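PDB 1MGP: fatty acid-binding protein TM_1468 from Thermotoga maritima, which binds long-chain fatty acids such as palmitate and may take part in lipid transport or fatty acid metabolism. Local coordinates for residues V28-D33 against L112-S117; L212-C217 against K230-K235; S253-I258 against K277-V282; E270-L275 against V302-E307. All coordinates share one frame; numbering follows the deposited sequence.

Contact 1: residues V28-D33 against L112-S117; sequences VKILVD and LVLTLS
Asp33 reaches over from strand 28-33 and takes the backbone N-H of Leu116, its OD2 lying 3.0 Å from Leu116 N and met nearly along its own C-O bond. With CG set between the backbone N and the carbonyl carbon (chi1 63°), the carboxylate is turned across to segment 112-117, and its second oxygen, OD1, bonds to Thr35 OG1. Leu116, in the same class of torsion (chi1 80°), crosses Asp33 at about a right angle and lays CD2 3.4 Å from OD2. Before this point the two strands run parallel: Lys29 O holds Leu112 N at 2.7 Å, Leu112 O holds Leu31 N at 2.8 Å, and Leu31 O holds Leu114 N at 2.8 Å. On the face covered by helix 151-162, the CG2 branch of Ile30 meets Leu114 CD1 at 4.0 Å. On the other face Leu31 and Val113 lie side by side, with CD2 of Leu31 4.2 Å from CG2 of Val113. The example shows how a buried carboxylate can be accommodated: with a partner on each oxygen Asp33 is unlikely to turn, and it fixes the backbone just where Leu116 comes into touch with palmitate.

Contact 2: residues L212-C217 against K230-K235; sequences LKIRVC and KVRGDK
Val231 O receives the N-H of Arg215 at 2.6 Å from Arg215 N, and Ile214 crowds the same oxygen with its CA-H and with CD1, which lies 3.0 Å from it. The return bond joins Val231 N to Arg215 O at 2.9 Å, so Arg215 and Val231 form a hydrogen-bonded pair of the antiparallel hairpin 214-221/224-232. The Ile214 side chain crosses that of Lys230 obliquely, CD1 touching Lys230 CB, while Val216 CG2 runs alongside the lysine chain, 4.1 Å from Lys230 CE. Beyond the strand, Gly233 N bonds to Lys213 O at 2.9 Å; its backbone angles suit only a residue without CB, and it occupies the N-cap position of helix 234-246. Bent at chi2 (-51°), the Arg215 chain lays one guanidinium face over Gly233 CA and meets Asp234 OD2 near its edge. This is a salt bridge, although the modelled place of NH1 leaves its exact length doubtful. A leucine in place of Arg215 would probably leave the Asp234 carboxylate at the helix start without its charged mate on strand 214-221. Tyr188 OH bonds to Asp234 OD1, so the carboxylate has a partner on each oxygen, and opposite charges probably help tie hairpin to helix.

Contact 3: residues S253-I258 against K277-V282; sequences SKLRVI and KSYEVV
The beta-alpha-beta unit of strand 254-261, helix 265-275 and strand 280-288 brings its two strands together here, with Lys254 beside Glu280 and Leu255 beside Val281 in parallel register. Ser253 O accepts Glu280 N at 3.0 Å, Glu280 O accepts Leu255 N at 2.9 Å, and Leu255 O accepts Val282 N at 2.9 Å. On the face that carries Lys254 and Glu280 their two chains run alongside each other. Lys254 bends at chi3 and chi4 (-66° and 68°), which brings NZ 2.9 Å from Glu280 OE1; NZ completes this salt bridge from above the carboxylate plane. Nearer the backbone the lysine is tightly packed: Val282 crosses it at about a right angle and its CG1 is 3.3 Å from Lys254 CG, closer than usual carbon contact. Leu255 turns to the other face, where CD1 lies 3.8 Å from Tyr279 CG and Leu245 of helix 234-246 adds cover. Ser253 O sits at the edge of the tyrosine ring, whose OH bonds to Thr249 O. Further along, Val257 CG2 meets Val281 CG1 at 3.9 Å. Charged on one face and apolar on the face toward helices 234-246 and 265-275, the pairing is that of a beta-alpha-beta crossover at a sheet's outermost strand.

Contact 4: residues E270-L275 against V302-E307; sequences ELLNTL and VGFGIE. With PLM (palmitic acid), chain B.
Leu271 extends CG away from its backbone N (chi1 172°), and Phe304 holds its ring between backbone N and carbonyl carbon (chi1 44°); together these torsions bring the leucine's branches down on the ring at about a right angle. Leu271 CD2 lies over one face, 3.5 Å from Phe304 CD2, while Leu271 CD1 is 3.6 Å from Phe304 CE2. The opposite face is covered by Ile306 CD1, 3.7 Å above the ring plane and offset toward the rim, so the phenylalanine is sandwiched between a helix methyl and a strand methyl. Leu272 CD2 comes to the ring edge. Leu275 approaches the ring obliquely and meets Ile306 tip to tip, CD2 to CD1 at 4.0 Å. At the start of the strand, Leu271 CD2 also touches Val302 CG1 at 3.8 Å and the carbonyl oxygen of Gly303. Were Leu271 an alanine, both methyls over the ring would be gone, and Phe304 would probably gain freedom to turn, with a gap opened beneath the helix. No hydrogen bond joins helix to strand: the contact rests on van der Waals packing, nearly all of it between apolar side chains, and Ile186 of strand 183-189 adds to the packing of Phe304. Palmitate CG, the methyl end of the fatty acid, lies on the side of the strand away from the ring, 3.5 Å from Phe304 O and 3.7 Å from Gly305 N. A helix packed by leucines on one side of a central strand, with the ligand's methyl end against the other, is the layered alpha/beta arrangement of this DegV-family domain, the strand here bordering the end of the fatty-acid site.

Contacts 2, 3 and 4 belong to one mixed sheet, while contact 1 belongs to the other, its centre about 23 Å from that of contact 4. Palmitate spans the interval: its carboxylate is hydrogen-bonded to Thr88 and Ser121, Leu116 of contact 1 has its side chain about 4 Å from the ligand, and the methyl end finishes at contact 4. Contacts 3 and 4 touch, with centres about 9 Å apart; Ile258 O and Gly305 N, 2.8 Å apart, probably share a hydrogen bond, and Arg256 NH1 forms a salt bridge to Glu307 OE2 at 3.1 Å. Contact 2, at the far edge of the sheet, approaches contact 4 to about 5 Å between nearest atoms.

Contact 1: residues V28-D33 against L112-S117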
loop_
_atom_site.group_PDB
_atom_site.type_symbol
_atom_site.label_atom_id
_atom_site.label_comp_id
_atom_site.label_asym_id
_atom_site.label_seq_id
_atom_site.Cartn_x
_atom_site.Cartn_y
_atom_site.Cartn_z
ATOM N N VAL A 28 -12.445 13.586 -11.567
ATOM C CA VAL A 28 -11.765 12.295 -11.551
ATOM C C VAL A 28 -11.799 11.632 -10.180
ATOM O O VAL A 28 -11.378 12.222 -9.186
ATOM C CB VAL A 28 -10.280 12.438 -11.977
ATOM C CG1 VAL A 28 -9.580 11.085 -11.890
ATOM C CG2 VAL A 28 -10.186 12.981 -13.398
ATOM N N LYS A 29 -12.316 10.408 -10.124
ATOM C CA LYS A 29 -12.351 9.663 -8.870
ATOM C C LYS A 29 -11.091 8.808 -8.841
ATOM O O LYS A 29 -10.699 8.244 -9.864
ATOM C CB LYS A 29 -13.563 8.732 -8.807
ATOM C CG LYS A 29 -13.661 7.932 -7.503
ATOM C CD LYS A 29 -14.026 8.838 -6.323
ATOM C CE LYS A 29 -14.115 8.051 -5.014
ATOM N NZ LYS A 29 -14.598 8.911 -3.889
ATOM N N ILE A 30 -10.444 8.732 -7.685
ATOM C CA ILE A 30 -9.258 7.897 -7.555
ATOM C C ILE A 30 -9.625 6.705 -6.680
ATOM O O ILE A 30 -10.249 6.861 -5.626
ATOM C CB ILE A 30 -8.077 8.653 -6.910
ATOM C CG1 ILE A 30 -7.621 9.788 -7.830
ATOM C CG2 ILE A 30 -6.916 7.688 -6.657
ATOM C CD1 ILE A 30 -6.501 10.637 -7.260
ATOM N N LEU A 31 -9.252 5.514 -7.134
ATOM C CA LEU A 31 -9.527 4.286 -6.398
ATOM C C LEU A 31 -8.261 3.447 -6.245
ATOM O O LEU A 31 -7.547 3.205 -7.217
ATOM C CB LEU A 31 -10.586 3.449 -7.132
ATOM C CG LEU A 31 -10.898 2.038 -6.601
ATOM C CD1 LEU A 31 -11.649 2.134 -5.275
ATOM C CD2 LEU A 31 -11.740 1.272 -7.626
ATOM N N VAL A 32 -7.982 3.023 -5.018
ATOM C CA VAL A 32 -6.840 2.157 -4.738
ATOM C C VAL A 32 -7.495 0.927 -4.140
ATOM O O VAL A 32 -8.688 0.953 -3.839
ATOM C CB VAL A 32 -5.875 2.767 -3.693
ATOM C CG1 VAL A 32 -5.285 4.057 -4.233
ATOM C CG2 VAL A 32 -6.605 3.020 -2.377
ATOM N N ASP A 33 -6.750 -0.158 -3.981
ATOM C CA ASP A 33 -7.352 -1.336 -3.382
ATOM C C ASP A 33 -6.955 -1.356 -1.913
ATOM O O ASP A 33 -6.077 -0.596 -1.499
ATOM C CB ASP A 33 -6.919 -2.603 -4.121
ATOM C CG ASP A 33 -5.440 -2.852 -4.041
ATOM O OD1 ASP A 33 -4.961 -3.217 -2.948
ATOM O OD2 ASP A 33 -4.760 -2.689 -5.077
ATOM N N LEU A 112 -9.591 6.896 -11.936
ATOM C CA LEU A 112 -8.173 6.552 -11.984
ATOM C C LEU A 112 -7.934 5.517 -10.889
ATOM O O LEU A 112 -8.053 5.823 -9.700
ATOM C CB LEU A 112 -7.303 7.789 -11.738
ATOM C CG LEU A 112 -5.792 7.537 -11.649
ATOM C CD1 LEU A 112 -5.283 6.974 -12.965
ATOM C CD2 LEU A 112 -5.066 8.835 -11.304
ATOM N N VAL A 113 -7.619 4.294 -11.301
ATOM C CA VAL A 113 -7.382 3.197 -10.373
ATOM C C VAL A 113 -5.900 2.835 -10.254
ATOM O O VAL A 113 -5.231 2.613 -11.260
ATOM C CB VAL A 113 -8.133 1.921 -10.831
ATOM C CG1 VAL A 113 -7.983 0.818 -9.781
ATOM C CG2 VAL A 113 -9.607 2.247 -11.086
ATOM N N LEU A 114 -5.395 2.783 -9.026
ATOM C CA LEU A 114 -4.008 2.397 -8.781
ATOM C C LEU A 114 -4.045 1.110 -7.964
ATOM O O LEU A 114 -4.530 1.106 -6.832
ATOM C CB LEU A 114 -3.259 3.485 -8.001
ATOM C CG LEU A 114 -2.969 4.796 -8.740
ATOM C CD1 LEU A 114 -4.217 5.663 -8.745
ATOM C CD2 LEU A 114 -1.832 5.537 -8.049
ATOM N N THR A 115 -3.549 0.015 -8.535
ATOM C CA THR A 115 -3.563 -1.269 -7.831
ATOM C C THR A 115 -2.178 -1.699 -7.385
ATOM O O THR A 115 -1.171 -1.187 -7.878
ATOM C CB THR A 115 -4.115 -2.401 -8.720
ATOM O OG1 THR A 115 -3.129 -2.758 -9.703
ATOM C CG2 THR A 115 -5.387 -1.949 -9.432
ATOM N N LEU A 116 -2.129 -2.647 -6.452
ATOM C CA LEU A 116 -0.850 -3.157 -5.983
ATOM C C LEU A 116 -0.236 -3.954 -7.129
ATOM O O LEU A 116 -0.926 -4.314 -8.093
ATOM C CB LEU A 116 -1.018 -4.076 -4.769
ATOM C CG LEU A 116 -1.446 -5.523 -5.040
ATOM C CD1 LEU A 116 -1.122 -6.386 -3.830
ATOM C CD2 LEU A 116 -2.929 -5.571 -5.370
ATOM N N SER A 117 1.059 -4.225 -7.010
ATOM C CA SER A 117 1.823 -4.966 -8.010
ATOM C C SER A 117 1.090 -6.132 -8.679
ATOM O O SER A 117 0.519 -6.995 -8.009
ATOM C CB SER A 117 3.112 -5.498 -7.375
ATOM O OG SER A 117 3.926 -6.123 -8.350
#

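Contact 2: residues L212-C217 against K230-K235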
loop_
_atom_site.group_PDB
_atom_site.type_symbol
_atom_site.label_atom_id
_atom_site.label_comp_id
_atom_site.label_asym_id
_atom_site.label_seq_id
_atom_site.Cartn_x
_atom_site.Cartn_y
_atom_site.Cartn_z
ATOM N N LEU A 212 15.205 -16.563 17.331
ATOM C CA LEU A 212 14.813 -15.595 18.337
ATOM C C LEU A 212 15.257 -14.153 18.076
ATOM O O LEU A 212 16.450 -13.856 17.910
ATOM C CB LEU A 212 15.313 -16.076 19.701
ATOM C CG LEU A 212 14.599 -15.605 20.966
ATOM C CD1 LEU A 212 13.081 -15.733 20.830
ATOM C CD2 LEU A 212 15.107 -16.460 22.113
ATOM N N LYS A 213 14.260 -13.269 18.047
ATOM C CA LYS A 213 14.425 -11.833 17.834
ATOM C C LYS A 213 14.924 -11.449 16.439
ATOM O O LYS A 213 15.299 -10.300 16.205
ATOM C CB LYS A 213 15.353 -11.235 18.909
ATOM C CG LYS A 213 15.133 -11.790 20.328
ATOM C CD LYS A 213 13.665 -11.779 20.754
ATOM C CE LYS A 213 13.155 -10.372 21.042
ATOM N NZ LYS A 213 13.821 -9.790 22.223
ATOM N N ILE A 214 14.917 -12.403 15.512
ATOM C CA ILE A 214 15.374 -12.121 14.155
ATOM C C ILE A 214 14.335 -11.281 13.410
ATOM O O ILE A 214 13.130 -11.441 13.612
ATOM C CB ILE A 214 15.624 -13.421 13.354
ATOM C CG1 ILE A 214 16.270 -13.086 12.006
ATOM C CG2 ILE A 214 14.309 -14.162 13.121
ATOM C CD1 ILE A 214 17.650 -12.476 12.124
ATOM N N ARG A 215 14.811 -10.371 12.571
ATOM C CA ARG A 215 13.935 -9.522 11.778
ATOM C C ARG A 215 14.424 -9.543 10.337
ATOM O O ARG A 215 15.603 -9.311 10.074
ATOM C CB ARG A 215 13.934 -8.083 12.312
ATOM C CG ARG A 215 13.444 -7.957 13.751
ATOM C CD ARG A 215 12.104 -8.666 13.939
ATOM N NE ARG A 215 11.873 -9.063 15.329
ATOM C CZ ARG A 215 11.674 -8.204 16.319
ATOM N NH1 ARG A 215 11.674 -6.903 16.065
ATOM N NH2 ARG A 215 11.469 -8.638 17.554
ATOM N N VAL A 216 13.518 -9.841 9.412
ATOM C CA VAL A 216 13.860 -9.887 7.997
ATOM C C VAL A 216 13.427 -8.585 7.331
ATOM O O VAL A 216 12.259 -8.190 7.409
ATOM C CB VAL A 216 13.167 -11.077 7.296
ATOM C CG1 VAL A 216 13.558 -11.118 5.824
ATOM C CG2 VAL A 216 13.564 -12.373 7.975
ATOM N N CYS A 217 14.380 -7.920 6.687
ATOM C CA CYS A 217 14.129 -6.659 6.007
ATOM C C CYS A 217 13.924 -6.889 4.523
ATOM O O CYS A 217 14.692 -7.610 3.885
ATOM C CB CYS A 217 15.311 -5.711 6.206
ATOM S SG CYS A 217 15.745 -5.485 7.930
ATOM N N LYS A 230 18.830 -9.819 7.242
ATOM C CA LYS A 230 18.300 -10.396 8.470
ATOM C C LYS A 230 19.106 -9.799 9.617
ATOM O O LYS A 230 20.333 -9.826 9.594
ATOM C CB LYS A 230 18.463 -11.919 8.459
ATOM C CG LYS A 230 17.946 -12.575 7.189
ATOM C CD LYS A 230 18.000 -14.093 7.263
ATOM C CE LYS A 230 17.022 -14.632 8.292
ATOM N NZ LYS A 230 16.952 -16.123 8.270
ATOM N N VAL A 231 18.418 -9.250 10.612
ATOM C CA VAL A 231 19.086 -8.643 11.758
ATOM C C VAL A 231 18.369 -9.029 13.051
ATOM O O VAL A 231 17.281 -9.608 13.019
ATOM C CB VAL A 231 19.116 -7.098 11.643
ATOM C CG1 VAL A 231 19.826 -6.675 10.356
ATOM C CG2 VAL A 231 17.705 -6.549 11.676
ATOM N N ARG A 232 18.985 -8.709 14.186
ATOM C CA ARG A 232 18.415 -9.026 15.494
ATOM C C ARG A 232 17.882 -7.757 16.157
ATOM O O ARG A 232 18.633 -6.811 16.377
ATOM C CB ARG A 232 19.487 -9.638 16.402
ATOM C CG ARG A 232 20.309 -10.757 15.777
ATOM C CD ARG A 232 19.609 -12.104 15.856
ATOM N NE ARG A 232 20.482 -13.183 15.391
ATOM C CZ ARG A 232 20.215 -14.479 15.530
ATOM N NH1 ARG A 232 19.095 -14.867 16.126
ATOM N NH2 ARG A 232 21.069 -15.390 15.075
ATOM N N GLY A 233 16.592 -7.733 16.475
ATOM C CA GLY A 233 16.028 -6.565 17.127
ATOM C C GLY A 233 15.501 -5.499 16.182
ATOM O O GLY A 233 15.976 -5.367 15.052
ATOM N N ASP A 234 14.531 -4.723 16.659
ATOM C CA ASP A 234 13.911 -3.664 15.865
ATOM C C ASP A 234 14.829 -2.482 15.569
ATOM O O ASP A 234 14.750 -1.889 14.495
ATOM C CB ASP A 234 12.644 -3.164 16.569
ATOM C CG ASP A 234 11.544 -4.211 16.602
ATOM O OD1 ASP A 234 10.736 -4.272 15.657
ATOM O OD2 ASP A 234 11.496 -4.992 17.569
ATOM N N LYS A 235 15.693 -2.130 16.516
ATOM C CA LYS A 235 16.596 -0.999 16.306
ATOM C C LYS A 235 17.459 -1.222 15.065
ATOM O O LYS A 235 17.615 -0.318 14.244
ATOM C CB LYS A 235 17.491 -0.781 17.536
ATOM C CG LYS A 235 18.405 0.445 17.427
ATOM C CD LYS A 235 19.199 0.666 18.713
ATOM C CE LYS A 235 19.980 1.981 18.683
ATOM N NZ LYS A 235 21.047 1.993 17.635
#

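Contact 3: residues S253-I258 against K277-V282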
loop_
_atom_site.group_PDB
_atom_site.type_symbol
_atom_site.label_atom_id
_atom_site.label_comp_id
_atom_site.label_asym_id
_atom_site.label_seq_id
_atom_site.Cartn_x
_atom_site.Cartn_y
_atom_site.Cartn_z
ATOM N N SER A 253 17.925 14.487 1.742
ATOM C CA SER A 253 16.938 14.564 0.663
ATOM C C SER A 253 15.568 14.887 1.246
ATOM O O SER A 253 15.297 14.589 2.413
ATOM C CB SER A 253 16.863 13.241 -0.102
ATOM O OG SER A 253 18.046 13.004 -0.845
ATOM N N LYS A 254 14.706 15.491 0.432
ATOM C CA LYS A 254 13.362 15.862 0.871
ATOM C C LYS A 254 12.372 14.731 0.582
ATOM O O LYS A 254 12.302 14.222 -0.540
ATOM C CB LYS A 254 12.918 17.150 0.174
ATOM C CG LYS A 254 11.542 17.628 0.605
ATOM C CD LYS A 254 11.168 18.976 -0.008
ATOM C CE LYS A 254 12.058 20.105 0.501
ATOM N NZ LYS A 254 13.468 19.974 0.026
ATOM N N LEU A 255 11.598 14.352 1.596
ATOM C CA LEU A 255 10.652 13.248 1.455
ATOM C C LEU A 255 9.265 13.506 2.026
ATOM O O LEU A 255 9.030 14.464 2.759
ATOM C CB LEU A 255 11.190 12.004 2.174
ATOM C CG LEU A 255 12.640 11.527 2.056
ATOM C CD1 LEU A 255 12.910 10.477 3.135
ATOM C CD2 LEU A 255 12.893 10.949 0.678
ATOM N N ARG A 256 8.358 12.602 1.675
ATOM C CA ARG A 256 6.991 12.580 2.170
ATOM C C ARG A 256 6.883 11.109 2.535
ATOM O O ARG A 256 7.294 10.238 1.760
ATOM C CB ARG A 256 5.996 12.938 1.072
ATOM C CG ARG A 256 6.117 14.367 0.602
ATOM C CD ARG A 256 5.346 14.558 -0.678
ATOM N NE ARG A 256 4.086 15.241 -0.450
ATOM C CZ ARG A 256 3.130 15.364 -1.362
ATOM N NH1 ARG A 256 3.284 14.839 -2.574
ATOM N NH2 ARG A 256 2.026 16.023 -1.060
ATOM N N VAL A 257 6.358 10.814 3.714
ATOM C CA VAL A 257 6.294 9.423 4.115
ATOM C C VAL A 257 4.988 8.961 4.724
ATOM O O VAL A 257 4.225 9.743 5.288
ATOM C CB VAL A 257 7.412 9.096 5.140
ATOM C CG1 VAL A 257 8.767 9.541 4.610
ATOM C CG2 VAL A 257 7.121 9.782 6.461
ATOM N N ILE A 258 4.747 7.665 4.587
ATOM C CA ILE A 258 3.590 7.024 5.181
ATOM C C ILE A 258 4.185 5.850 5.946
ATOM O O ILE A 258 4.664 4.894 5.344
ATOM C CB ILE A 258 2.595 6.473 4.132
ATOM C CG1 ILE A 258 1.889 7.629 3.419
ATOM C CG2 ILE A 258 1.561 5.570 4.823
ATOM C CD1 ILE A 258 0.881 7.181 2.388
ATOM N N LYS A 277 15.889 12.177 11.484
ATOM C CA LYS A 277 17.225 12.635 11.843
ATOM C C LYS A 277 18.238 12.700 10.703
ATOM O O LYS A 277 19.281 13.342 10.839
ATOM C CB LYS A 277 17.777 11.777 12.983
ATOM C CG LYS A 277 16.981 11.914 14.273
ATOM C CD LYS A 277 17.647 11.186 15.427
ATOM C CE LYS A 277 16.838 11.349 16.705
ATOM N NZ LYS A 277 16.603 12.788 17.027
ATOM N N SER A 278 17.946 12.053 9.579
ATOM C CA SER A 278 18.872 12.088 8.451
ATOM C C SER A 278 18.234 12.543 7.137
ATOM O O SER A 278 18.882 12.549 6.090
ATOM C CB SER A 278 19.537 10.718 8.268
ATOM O OG SER A 278 18.580 9.681 8.166
ATOM N N TYR A 279 16.963 12.927 7.190
ATOM C CA TYR A 279 16.259 13.392 5.999
ATOM C C TYR A 279 15.307 14.524 6.324
ATOM O O TYR A 279 14.902 14.692 7.474
ATOM C CB TYR A 279 15.447 12.264 5.352
ATOM C CG TYR A 279 16.278 11.197 4.692
ATOM C CD1 TYR A 279 16.739 10.098 5.413
ATOM C CD2 TYR A 279 16.620 11.294 3.346
ATOM C CE1 TYR A 279 17.523 9.119 4.810
ATOM C CE2 TYR A 279 17.401 10.324 2.736
ATOM C CZ TYR A 279 17.848 9.239 3.474
ATOM O OH TYR A 279 18.614 8.272 2.867
ATOM N N GLU A 280 14.956 15.299 5.300
ATOM C CA GLU A 280 14.018 16.402 5.454
ATOM C C GLU A 280 12.617 15.903 5.098
ATOM O O GLU A 280 12.215 15.928 3.938
ATOM C CB GLU A 280 14.407 17.562 4.534
ATOM C CG GLU A 280 13.331 18.632 4.392
ATOM C CD GLU A 280 13.849 19.906 3.749
ATOM O OE1 GLU A 280 14.514 19.825 2.692
ATOM O OE2 GLU A 280 13.582 20.993 4.298
ATOM N N VAL A 281 11.887 15.441 6.107
ATOM C CA VAL A 281 10.534 14.925 5.917
ATOM C C VAL A 281 9.531 16.071 5.958
ATOM O O VAL A 281 9.176 16.549 7.031
ATOM C CB VAL A 281 10.177 13.902 7.025
ATOM C CG1 VAL A 281 8.802 13.295 6.767
ATOM C CG2 VAL A 281 11.241 12.815 7.088
ATOM N N VAL A 282 9.071 16.508 4.790
ATOM C CA VAL A 282 8.117 17.610 4.724
ATOM C C VAL A 282 6.690 17.184 5.050
ATOM O O VAL A 282 5.813 18.023 5.244
ATOM C CB VAL A 282 8.138 18.287 3.338
ATOM C CG1 VAL A 282 9.555 18.734 3.008
ATOM C CG2 VAL A 282 7.616 17.342 2.281
#

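Contact 4: residues E270-L275 against V302-E307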
loop_
_atom_site.group_PDB
_atom_site.type_symbol
_atom_site.label_atom_id
_atom_site.label_comp_id
_atom_site.label_asym_id
_atom_site.label_seq_id
_atom_site.Cartn_x
_atom_site.Cartn_y
_atom_site.Cartn_z
ATOM N N GLU A 270 8.889 4.862 16.110
ATOM C CA GLU A 270 10.338 4.857 16.300
ATOM C C GLU A 270 11.043 4.962 14.949
ATOM O O GLU A 270 12.057 5.654 14.816
ATOM C CB GLU A 270 10.769 3.574 17.019
ATOM C CG GLU A 270 12.245 3.514 17.389
ATOM C CD GLU A 270 12.686 4.691 18.247
ATOM O OE1 GLU A 270 11.906 5.117 19.126
ATOM O OE2 GLU A 270 13.819 5.184 18.051
ATOM N N LEU A 271 10.498 4.268 13.949
ATOM C CA LEU A 271 11.058 4.292 12.603
ATOM C C LEU A 271 11.049 5.707 12.030
ATOM O O LEU A 271 12.057 6.177 11.495
ATOM C CB LEU A 271 10.260 3.360 11.674
ATOM C CG LEU A 271 10.613 3.440 10.182
ATOM C CD1 LEU A 271 12.075 3.043 9.980
ATOM C CD2 LEU A 271 9.688 2.534 9.371
ATOM N N LEU A 272 9.913 6.387 12.138
ATOM C CA LEU A 272 9.796 7.741 11.607
ATOM C C LEU A 272 10.643 8.745 12.384
ATOM O O LEU A 272 11.137 9.716 11.811
ATOM C CB LEU A 272 8.330 8.190 11.588
ATOM C CG LEU A 272 7.360 7.385 10.709
ATOM C CD1 LEU A 272 6.013 8.100 10.654
ATOM C CD2 LEU A 272 7.920 7.234 9.303
ATOM N N ASN A 273 10.805 8.519 13.685
ATOM C CA ASN A 273 11.617 9.408 14.508
ATOM C C ASN A 273 13.077 9.277 14.089
ATOM O O ASN A 273 13.816 10.261 14.060
ATOM C CB ASN A 273 11.473 9.049 15.990
ATOM C CG ASN A 273 10.258 9.696 16.633
ATOM O OD1 ASN A 273 9.831 9.299 17.715
ATOM N ND2 ASN A 273 9.705 10.705 15.973
ATOM N N THR A 274 13.483 8.055 13.762
ATOM C CA THR A 274 14.851 7.789 13.337
ATOM C C THR A 274 15.084 8.367 11.943
ATOM O O THR A 274 16.145 8.926 11.663
ATOM C CB THR A 274 15.139 6.273 13.308
ATOM O OG1 THR A 274 14.950 5.730 14.620
ATOM C CG2 THR A 274 16.567 6.003 12.853
ATOM N N LEU A 275 14.082 8.235 11.077
ATOM C CA LEU A 275 14.172 8.745 9.713
ATOM C C LEU A 275 14.325 10.267 9.675
ATOM O O LEU A 275 15.103 10.797 8.883
ATOM C CB LEU A 275 12.925 8.342 8.908
ATOM C CG LEU A 275 12.908 8.806 7.447
ATOM C CD1 LEU A 275 13.958 8.025 6.658
ATOM C CD2 LEU A 275 11.517 8.600 6.837
ATOM N N VAL A 302 6.714 -3.590 10.481
ATOM C CA VAL A 302 6.890 -2.141 10.493
ATOM C C VAL A 302 7.625 -1.722 9.221
ATOM O O VAL A 302 8.510 -2.433 8.751
ATOM C CB VAL A 302 7.732 -1.694 11.720
ATOM C CG1 VAL A 302 8.180 -0.239 11.555
ATOM C CG2 VAL A 302 6.923 -1.863 13.007
ATOM N N GLY A 303 7.259 -0.573 8.664
ATOM C CA GLY A 303 7.937 -0.108 7.467
ATOM C C GLY A 303 7.394 1.224 7.004
ATOM O O GLY A 303 6.624 1.866 7.716
ATOM N N PHE A 304 7.812 1.668 5.824
ATOM C CA PHE A 304 7.295 2.923 5.306
ATOM C C PHE A 304 7.228 3.014 3.799
ATOM O O PHE A 304 7.992 2.369 3.077
ATOM C CB PHE A 304 8.069 4.146 5.853
ATOM C CG PHE A 304 9.581 3.999 5.863
ATOM C CD1 PHE A 304 10.242 3.146 4.983
ATOM C CD2 PHE A 304 10.345 4.765 6.748
ATOM C CE1 PHE A 304 11.643 3.054 4.985
ATOM C CE2 PHE A 304 11.745 4.681 6.758
ATOM C CZ PHE A 304 12.395 3.823 5.874
ATOM N N GLY A 305 6.259 3.796 3.337
ATOM C CA GLY A 305 6.108 4.049 1.922
ATOM C C GLY A 305 6.874 5.349 1.844
ATOM O O GLY A 305 6.656 6.226 2.675
ATOM N N ILE A 306 7.784 5.476 0.889
ATOM C CA ILE A 306 8.583 6.690 0.781
ATOM C C ILE A 306 8.449 7.368 -0.571
ATOM O O ILE A 306 8.561 6.713 -1.604
ATOM C CB ILE A 306 10.103 6.390 0.969
ATOM C CG1 ILE A 306 10.379 5.788 2.352
ATOM C CG2 ILE A 306 10.918 7.675 0.761
ATOM C CD1 ILE A 306 10.290 6.769 3.496
ATOM N N GLU A 307 8.205 8.676 -0.557
ATOM C CA GLU A 307 8.151 9.443 -1.793
ATOM C C GLU A 307 9.349 10.379 -1.755
ATOM O O GLU A 307 9.491 11.180 -0.830
ATOM C CB GLU A 307 6.899 10.314 -1.916
ATOM C CG GLU A 307 7.016 11.238 -3.136
ATOM C CD GLU A 307 5.922 12.282 -3.248
ATOM O OE1 GLU A 307 5.983 13.087 -4.202
ATOM O OE2 GLU A 307 5.007 12.304 -2.401
HETATM C C1 PLM B . -4.380 -11.365 -3.354
HETATM O O1 PLM B . -4.554 -11.179 -4.575
HETATM O O2 PLM B . -4.832 -12.362 -2.753
HETATM C C2 PLM B . -3.582 -10.329 -2.567
HETATM C C3 PLM B . -2.112 -10.702 -2.377
HETATM C C4 PLM B . -1.398 -9.623 -1.580
HETATM C C5 PLM B . 0.065 -9.950 -1.369
HETATM C C6 PLM B . 0.710 -9.029 -0.361
HETATM C C7 PLM B . 2.168 -9.389 -0.131
HETATM C C8 PLM B . 2.735 -8.625 1.050
HETATM C C9 PLM B . 3.431 -7.350 0.600
HETATM C CA PLM B . 3.581 -6.379 1.750
HETATM C CB PLM B . 4.358 -5.150 1.333
HETATM C CC PLM B . 4.484 -4.189 2.502
HETATM C CD PLM B . 5.263 -2.932 2.118
HETATM C CE PLM B . 5.371 -1.972 3.313
HETATM C CF PLM B . 6.114 -0.681 2.967
HETATM C CG PLM B . 5.167 0.410 2.475
#